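Local coordinates for protein ORF10 (Moritella marina, PDB 6RIW) that forms the ketosynthase-chain length factor didomain of a polyunsaturated fatty acid synthase, a thiolase-like unit that probably condenses acyl chains on carrier protein during chain elongation, at residues Phe22-Arg33 with Ser361-Leu369; Gln271-Ile281 with Gln451-Asn459. All blocks are in the same frame, centred on the assembly; numbering follows the deposited sequence.

Contact 1. Residues Phe22-Arg33 with Ser361-Leu369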
# COMPACT_ATOMS: atom_id res chain seq x y z
N PHE A 22 -5.47 -16.33 21.69
CA PHE A 22 -4.61 -16.85 20.64
C PHE A 22 -3.58 -17.82 21.20
O PHE A 22 -3.35 -18.90 20.64
CB PHE A 22 -3.95 -15.65 19.93
CG PHE A 22 -2.74 -15.98 19.08
CD1 PHE A 22 -2.87 -16.69 17.90
CD2 PHE A 22 -1.50 -15.46 19.40
CE1 PHE A 22 -1.78 -16.94 17.09
CE2 PHE A 22 -0.39 -15.71 18.59
CZ PHE A 22 -0.54 -16.44 17.43
N TRP A 23 -2.96 -17.45 22.32
CA TRP A 23 -1.94 -18.30 22.93
C TRP A 23 -2.51 -19.66 23.33
O TRP A 23 -1.92 -20.70 23.03
CB TRP A 23 -1.34 -17.60 24.15
CG TRP A 23 -0.27 -18.40 24.80
CD1 TRP A 23 -0.35 -19.06 25.99
CD2 TRP A 23 1.04 -18.67 24.27
NE1 TRP A 23 0.84 -19.71 26.25
CE2 TRP A 23 1.70 -19.49 25.21
CE3 TRP A 23 1.72 -18.30 23.10
CZ2 TRP A 23 3.01 -19.94 25.02
CZ3 TRP A 23 3.02 -18.74 22.92
CH2 TRP A 23 3.65 -19.55 23.87
N GLN A 24 -3.68 -19.66 23.98
CA GLN A 24 -4.30 -20.93 24.37
C GLN A 24 -4.61 -21.78 23.14
O GLN A 24 -4.45 -23.00 23.17
CB GLN A 24 -5.57 -20.66 25.18
CG GLN A 24 -6.12 -21.90 25.86
CD GLN A 24 -5.13 -22.53 26.84
OE1 GLN A 24 -4.40 -21.83 27.56
NE2 GLN A 24 -5.09 -23.86 26.87
N GLN A 25 -5.05 -21.15 22.05
CA GLN A 25 -5.32 -21.91 20.84
C GLN A 25 -4.06 -22.58 20.31
O GLN A 25 -4.11 -23.72 19.83
CB GLN A 25 -5.94 -21.00 19.78
CG GLN A 25 -7.44 -20.84 19.98
CD GLN A 25 -8.00 -19.67 19.23
OE1 GLN A 25 -7.43 -19.21 18.24
NE2 GLN A 25 -9.14 -19.15 19.70
N LEU A 26 -2.92 -21.87 20.37
CA LEU A 26 -1.66 -22.47 19.96
C LEU A 26 -1.29 -23.65 20.85
O LEU A 26 -0.81 -24.69 20.36
CB LEU A 26 -0.54 -21.42 20.01
CG LEU A 26 -0.71 -20.24 19.05
CD1 LEU A 26 0.53 -19.36 19.06
CD2 LEU A 26 -0.95 -20.77 17.66
N LEU A 27 -1.48 -23.49 22.16
CA LEU A 27 -1.13 -24.57 23.10
C LEU A 27 -1.98 -25.81 22.85
O LEU A 27 -1.51 -26.93 23.09
CB LEU A 27 -1.31 -24.10 24.54
CG LEU A 27 -0.48 -22.91 25.02
CD1 LEU A 27 -0.83 -22.58 26.48
CD2 LEU A 27 0.99 -23.21 24.88
N GLU A 28 -3.21 -25.62 22.38
CA GLU A 28 -4.15 -26.70 22.09
C GLU A 28 -4.08 -27.17 20.64
O GLU A 28 -4.91 -27.98 20.24
CB GLU A 28 -5.58 -26.24 22.40
CG GLU A 28 -5.84 -25.86 23.86
CD GLU A 28 -7.24 -25.28 24.08
OE1 GLU A 28 -8.06 -25.32 23.13
OE2 GLU A 28 -7.53 -24.80 25.20
N GLN A 29 -3.14 -26.64 19.84
CA GLN A 29 -2.97 -27.03 18.44
C GLN A 29 -4.25 -26.81 17.64
O GLN A 29 -4.59 -27.59 16.75
CB GLN A 29 -2.51 -28.48 18.33
CG GLN A 29 -1.26 -28.77 19.11
CD GLN A 29 -0.65 -30.11 18.76
OE1 GLN A 29 -0.64 -30.52 17.59
NE2 GLN A 29 -0.13 -30.81 19.76
N GLN A 30 -4.93 -25.70 17.93
CA GLN A 30 -6.18 -25.38 17.24
C GLN A 30 -5.92 -25.02 15.78
O GLN A 30 -5.04 -24.20 15.47
CB GLN A 30 -6.87 -24.22 17.94
CG GLN A 30 -8.36 -24.16 17.72
CD GLN A 30 -9.07 -25.20 18.55
OE1 GLN A 30 -8.73 -25.40 19.72
NE2 GLN A 30 -10.05 -25.87 17.96
N ASP A 31 -6.71 -25.60 14.88
CA ASP A 31 -6.74 -25.20 13.48
C ASP A 31 -7.83 -24.15 13.32
O ASP A 31 -9.01 -24.42 13.58
CB ASP A 31 -7.02 -26.42 12.59
CG ASP A 31 -6.81 -26.13 11.11
OD1 ASP A 31 -6.86 -24.95 10.68
OD2 ASP A 31 -6.63 -27.11 10.35
N CYS A 32 -7.45 -22.94 12.90
CA CYS A 32 -8.37 -21.82 12.77
C CYS A 32 -8.75 -21.51 11.32
O CYS A 32 -9.40 -20.48 11.07
CB CYS A 32 -7.77 -20.57 13.42
SG CYS A 32 -7.28 -20.85 15.17
N ARG A 33 -8.36 -22.36 10.37
CA ARG A 33 -8.70 -22.17 8.97
C ARG A 33 -10.11 -22.69 8.70
O ARG A 33 -10.62 -23.55 9.42
CB ARG A 33 -7.66 -22.88 8.08
CG ARG A 33 -6.21 -22.49 8.43
CD ARG A 33 -5.17 -23.46 7.88
NE ARG A 33 -5.44 -24.83 8.34
CZ ARG A 33 -5.09 -25.93 7.68
NH1 ARG A 33 -4.44 -25.84 6.53
NH2 ARG A 33 -5.40 -27.12 8.17
N SER A 361 6.07 -22.46 12.57
CA SER A 361 5.26 -21.57 11.72
C SER A 361 3.81 -21.53 12.17
O SER A 361 3.09 -22.54 12.07
CB SER A 361 5.32 -22.00 10.26
OG SER A 361 4.63 -21.04 9.48
N VAL A 362 3.36 -20.36 12.61
CA VAL A 362 1.96 -20.13 12.95
C VAL A 362 1.08 -20.04 11.71
O VAL A 362 -0.16 -19.99 11.83
CB VAL A 362 1.86 -18.84 13.79
CG1 VAL A 362 2.05 -17.60 12.91
CG2 VAL A 362 0.54 -18.76 14.56
N LYS A 363 1.66 -20.01 10.51
CA LYS A 363 0.82 -20.12 9.32
C LYS A 363 0.09 -21.46 9.28
O LYS A 363 -0.97 -21.58 8.64
CB LYS A 363 1.67 -19.91 8.06
CG LYS A 363 2.27 -18.49 8.01
CD LYS A 363 2.83 -18.17 6.64
CE LYS A 363 3.30 -16.71 6.53
NZ LYS A 363 4.42 -16.41 7.44
N SER A 364 0.62 -22.47 9.97
CA SER A 364 -0.06 -23.77 10.03
C SER A 364 -1.43 -23.64 10.69
O SER A 364 -2.40 -24.25 10.23
CB SER A 364 0.81 -24.80 10.77
OG SER A 364 1.02 -24.46 12.14
N ASN A 365 -1.53 -22.82 11.75
CA ASN A 365 -2.80 -22.66 12.46
C ASN A 365 -3.75 -21.72 11.74
O ASN A 365 -4.97 -21.93 11.79
CB ASN A 365 -2.60 -22.11 13.88
CG ASN A 365 -1.57 -22.85 14.68
OD1 ASN A 365 -0.37 -22.69 14.46
ND2 ASN A 365 -2.02 -23.62 15.67
N LEU A 366 -3.22 -20.65 11.14
CA LEU A 366 -4.04 -19.51 10.74
C LEU A 366 -4.17 -19.31 9.24
O LEU A 366 -5.06 -18.56 8.82
CB LEU A 366 -3.46 -18.20 11.30
CG LEU A 366 -3.24 -18.09 12.80
CD1 LEU A 366 -2.68 -16.72 13.14
CD2 LEU A 366 -4.55 -18.34 13.48
N GLY A 367 -3.31 -19.92 8.45
CA GLY A 367 -3.11 -19.50 7.08
C GLY A 367 -2.11 -18.36 6.99
O GLY A 367 -1.52 -17.92 7.98
N HIS A 368 -1.92 -17.88 5.76
CA HIS A 368 -0.97 -16.80 5.47
C HIS A 368 -1.75 -15.49 5.45
O HIS A 368 -2.51 -15.22 4.51
CB HIS A 368 -0.26 -17.08 4.14
CG HIS A 368 0.71 -16.02 3.71
ND1 HIS A 368 0.96 -14.88 4.45
CD2 HIS A 368 1.53 -15.95 2.63
CE1 HIS A 368 1.86 -14.14 3.82
NE2 HIS A 368 2.23 -14.77 2.72
N LEU A 369 -1.56 -14.66 6.47
CA LEU A 369 -2.32 -13.42 6.63
C LEU A 369 -1.79 -12.26 5.76
O LEU A 369 -2.15 -11.10 6.03
CB LEU A 369 -2.34 -13.02 8.11
CG LEU A 369 -3.53 -13.48 8.94
CD1 LEU A 369 -3.74 -14.99 8.86
CD2 LEU A 369 -3.46 -13.00 10.41
O HOH W 1 -0.18 -24.86 17.72
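Asn365 reaches across to the end of helix 19-27 and the loop after it. Asn365 ND2 donates to Gln30 O at 3.1 Å, with the acceptor close to the plane of the amide and the N-H...O angle at 161°. Asn365 ND2 also gives to a water at 3.0 Å, and that water donates to Leu26 O. One amide nitrogen therefore serves two backbone carbonyls, one directly and one through water. Leu26 CD2 lies 3.6 Å from Asn365 ND2, the two side chains crossing at about a right angle. The backbone of Asn365 is used as well: its O accepts from Cys32 N at 2.9 Å, in the carbonyl plane.

Asp31 and Arg33, in the same segment, form a salt bridge. Arg33 NE and NH2 grip the two carboxylate oxygens side-on, and Arg33 N reaches Asp31 OD1 from the other face, closing an Asx turn. The guanidinium so held has Ser364 O over one face, 3.6 Å from Arg33 NE. Apolar contacts complete the join. With CG anti to the backbone N (chi1 164°), the Phe22 ring swings toward helix 363-366 and brings its edge to Val362 CG2, 3.8 Å from Phe22 CZ. Cys32 CB rests on Leu366 CD2.

The contact thus sets helix 19-27, which ends in a Schellman motif, beside the short helix 363-366. Helix 374-387 packs against both segments, through Phe22 on Thr379 and Leu366 on Pro376.

Contact 2. Residues Gln271-Ile281 with Gln451-Asn459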
# COMPACT_ATOMS: atom_id res chain seq x y z
N GLN A 271 13.74 1.06 25.64
CA GLN A 271 13.72 0.32 26.91
C GLN A 271 13.96 1.24 28.10
O GLN A 271 13.33 1.07 29.15
CB GLN A 271 14.76 -0.80 26.90
CG GLN A 271 14.60 -1.77 28.09
CD GLN A 271 15.87 -2.54 28.37
OE1 GLN A 271 16.92 -2.23 27.80
NE2 GLN A 271 15.78 -3.55 29.22
N SER A 272 14.85 2.23 27.95
CA SER A 272 15.09 3.19 29.03
C SER A 272 13.80 3.86 29.49
O SER A 272 13.55 4.00 30.69
CB SER A 272 16.09 4.25 28.57
OG SER A 272 15.64 4.89 27.39
N ASP A 273 12.95 4.27 28.54
CA ASP A 273 11.70 4.93 28.90
C ASP A 273 10.71 3.93 29.49
O ASP A 273 9.95 4.26 30.41
CB ASP A 273 11.08 5.63 27.69
CG ASP A 273 11.96 6.75 27.14
OD1 ASP A 273 12.91 7.19 27.84
OD2 ASP A 273 11.71 7.21 25.99
N ALA A 274 10.69 2.70 28.96
CA ALA A 274 9.75 1.70 29.46
C ALA A 274 10.07 1.32 30.90
O ALA A 274 9.16 1.13 31.72
CB ALA A 274 9.77 0.45 28.57
N VAL A 275 11.36 1.20 31.23
CA VAL A 275 11.73 0.87 32.61
C VAL A 275 11.44 2.05 33.53
O VAL A 275 10.90 1.89 34.63
CB VAL A 275 13.20 0.44 32.68
CG1 VAL A 275 13.68 0.35 34.12
CG2 VAL A 275 13.38 -0.90 31.98
N ARG A 276 11.76 3.27 33.07
CA ARG A 276 11.49 4.47 33.86
C ARG A 276 10.01 4.62 34.18
O ARG A 276 9.64 4.97 35.31
CB ARG A 276 12.02 5.70 33.11
CG ARG A 276 11.64 7.06 33.68
CD ARG A 276 11.80 8.17 32.64
NE ARG A 276 10.75 8.10 31.62
CZ ARG A 276 10.85 8.63 30.40
NH1 ARG A 276 11.93 9.31 30.04
NH2 ARG A 276 9.84 8.50 29.54
N ASP A 277 9.14 4.33 33.21
CA ASP A 277 7.71 4.58 33.37
C ASP A 277 6.95 3.40 33.96
O ASP A 277 5.74 3.51 34.17
CB ASP A 277 7.08 4.97 32.02
CG ASP A 277 7.67 6.26 31.44
OD1 ASP A 277 8.16 7.10 32.23
OD2 ASP A 277 7.65 6.45 30.21
N GLY A 278 7.62 2.28 34.24
CA GLY A 278 6.96 1.15 34.88
C GLY A 278 6.05 0.35 33.98
O GLY A 278 5.07 -0.23 34.46
N ASP A 279 6.33 0.32 32.68
CA ASP A 279 5.49 -0.42 31.75
C ASP A 279 5.72 -1.93 31.89
O ASP A 279 6.78 -2.38 32.31
CB ASP A 279 5.79 0.01 30.31
CG ASP A 279 5.60 1.50 30.10
OD1 ASP A 279 4.60 2.05 30.63
OD2 ASP A 279 6.43 2.13 29.41
N HIS A 280 4.70 -2.70 31.51
CA HIS A 280 4.87 -4.13 31.35
C HIS A 280 5.62 -4.40 30.05
O HIS A 280 5.18 -3.95 28.99
CB HIS A 280 3.52 -4.83 31.35
CG HIS A 280 3.62 -6.31 31.12
ND1 HIS A 280 3.43 -6.88 29.88
CD2 HIS A 280 3.94 -7.32 31.96
CE1 HIS A 280 3.61 -8.19 29.97
NE2 HIS A 280 3.92 -8.48 31.22
N ILE A 281 6.74 -5.11 30.13
CA ILE A 281 7.54 -5.43 28.95
C ILE A 281 7.27 -6.87 28.55
O ILE A 281 7.51 -7.80 29.32
CB ILE A 281 9.04 -5.19 29.22
CG1 ILE A 281 9.28 -3.71 29.56
CG2 ILE A 281 9.88 -5.62 28.05
CD1 ILE A 281 10.72 -3.40 29.97
N GLN A 451 13.97 -12.30 25.71
CA GLN A 451 13.03 -12.29 26.82
C GLN A 451 13.03 -10.92 27.49
O GLN A 451 14.03 -10.19 27.43
CB GLN A 451 13.39 -13.39 27.83
CG GLN A 451 14.77 -13.25 28.43
CD GLN A 451 15.10 -14.41 29.37
OE1 GLN A 451 15.94 -15.25 29.07
NE2 GLN A 451 14.40 -14.45 30.51
N PRO A 452 11.92 -10.54 28.11
CA PRO A 452 11.85 -9.21 28.73
C PRO A 452 12.81 -9.11 29.91
O PRO A 452 13.09 -10.09 30.60
CB PRO A 452 10.40 -9.10 29.20
CG PRO A 452 9.93 -10.51 29.30
CD PRO A 452 10.65 -11.27 28.25
N THR A 453 13.29 -7.89 30.13
CA THR A 453 14.17 -7.63 31.27
C THR A 453 14.11 -6.15 31.60
O THR A 453 13.89 -5.31 30.72
CB THR A 453 15.62 -8.04 30.97
OG1 THR A 453 16.45 -7.71 32.10
CG2 THR A 453 16.15 -7.31 29.74
N GLN A 454 14.30 -5.84 32.89
CA GLN A 454 14.41 -4.46 33.34
C GLN A 454 15.84 -3.92 33.26
O GLN A 454 16.04 -2.72 33.43
CB GLN A 454 13.90 -4.32 34.78
CG GLN A 454 12.48 -4.83 35.00
CD GLN A 454 11.45 -4.05 34.20
OE1 GLN A 454 11.22 -2.86 34.45
NE2 GLN A 454 10.82 -4.72 33.24
N THR A 455 16.82 -4.78 32.98
CA THR A 455 18.23 -4.39 32.96
C THR A 455 18.55 -3.59 31.71
O THR A 455 18.36 -4.08 30.59
CB THR A 455 19.12 -5.62 33.04
OG1 THR A 455 18.80 -6.37 34.22
CG2 THR A 455 20.59 -5.21 33.09
N LEU A 456 19.06 -2.37 31.89
CA LEU A 456 19.42 -1.51 30.77
C LEU A 456 20.84 -1.81 30.29
O LEU A 456 21.70 -2.23 31.07
CB LEU A 456 19.33 -0.04 31.16
CG LEU A 456 17.95 0.43 31.64
CD1 LEU A 456 17.93 1.93 31.83
CD2 LEU A 456 16.88 -0.00 30.65
N GLU A 457 21.06 -1.60 28.99
CA GLU A 457 22.40 -1.71 28.44
C GLU A 457 23.25 -0.54 28.91
O GLU A 457 22.78 0.60 29.01
CB GLU A 457 22.38 -1.71 26.91
CG GLU A 457 21.44 -2.70 26.25
CD GLU A 457 20.98 -2.20 24.88
OE1 GLU A 457 20.11 -1.28 24.82
OE2 GLU A 457 21.52 -2.72 23.87
N THR A 458 24.52 -0.83 29.18
CA THR A 458 25.41 0.26 29.57
C THR A 458 25.93 1.00 28.35
O THR A 458 26.14 2.22 28.41
CB THR A 458 26.57 -0.29 30.41
OG1 THR A 458 27.42 0.78 30.81
CG2 THR A 458 27.37 -1.33 29.63
N ASN A 459 26.09 0.30 27.23
CA ASN A 459 26.57 0.91 26.00
C ASN A 459 25.73 0.42 24.84
O ASN A 459 25.52 -0.79 24.69
CB ASN A 459 28.05 0.59 25.77
CG ASN A 459 28.74 1.62 24.90
OD1 ASN A 459 29.97 1.70 24.89
ND2 ASN A 459 27.96 2.41 24.17
O HOH W 2 18.96 -0.76 27.28
O HOH W 3 9.00 -1.55 33.22
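Gln271 NE2 donates to two backbone carbonyls of the facing loop, Thr453 O and Thr455 O, each 3.0 Å from it. Both bonds are bent, with N-H...O angles of 142°, and in both the nitrogen stands above the carbonyl plane. The side chain is extended beyond CG, with CG anti to the backbone N (chi1 -169°), and this carries the amide out to the loop. Leu456 CD2 lies alongside, 3.6 Å from Gln271 CD, and also touches Val275 CG2 at 3.9 Å.

Further along, Val275 CG2 meets Gln454 O. The bent side chain of Gln454 folds back, so that its NE2 comes 3.5 Å from Ile281 CD1. Ile281 CG2 packs on Pro452 CB at 3.7 Å.

A second shell sets these groups. Gln271 OE1 accepts a hydrogen bond from a water at 2.6 Å, which also accepts from Glu457 N and donates to Glu457 OE1. Asn3 reinforces this point, giving its ND2 to Gln271 OE1 and its backbone N to Glu457 OE1. Thr453 OG1 accepts from Thr455 N in an ST turn, which shapes the loop that presents the two carbonyls. With an alanine in place of Gln271, Thr453 O and Thr455 O would probably lose their shared donor, and the bridging water and Asn3 ND2 an acceptor.

The loop after strand 443-450 runs alongside helix 271-277 in the opposite chain direction. It links the ketosynthase to strand 469-478 of the second thiolase-like unit, probably the chain length factor. Its Glu457 side chain lies about 5 Å from the bound magnesium ion, whose site includes Met1 and Lys286.

Contact 1 is the more buried of the two, although part of it reaches the surface; contact 2 is a surface contact. Their centres lie about 30 Å apart and they do not touch. Both have segments in the ketosynthase part of the chain, but they hold different elements. Residues 22-33 and 361-369 join two helix ends and their loops, whereas 271-281 and 451-459 run an irregular loop alongside one helix. A side-chain amide nitrogen serves one carbonyl directly and one through water in contact 1, two directly in contact 2. Both use water. Contact 1 adds an aromatic ring, a backbone N-H...O bond and a salt bridge within 22-33; contact 2 packs aliphatic groups, near the magnesium ion.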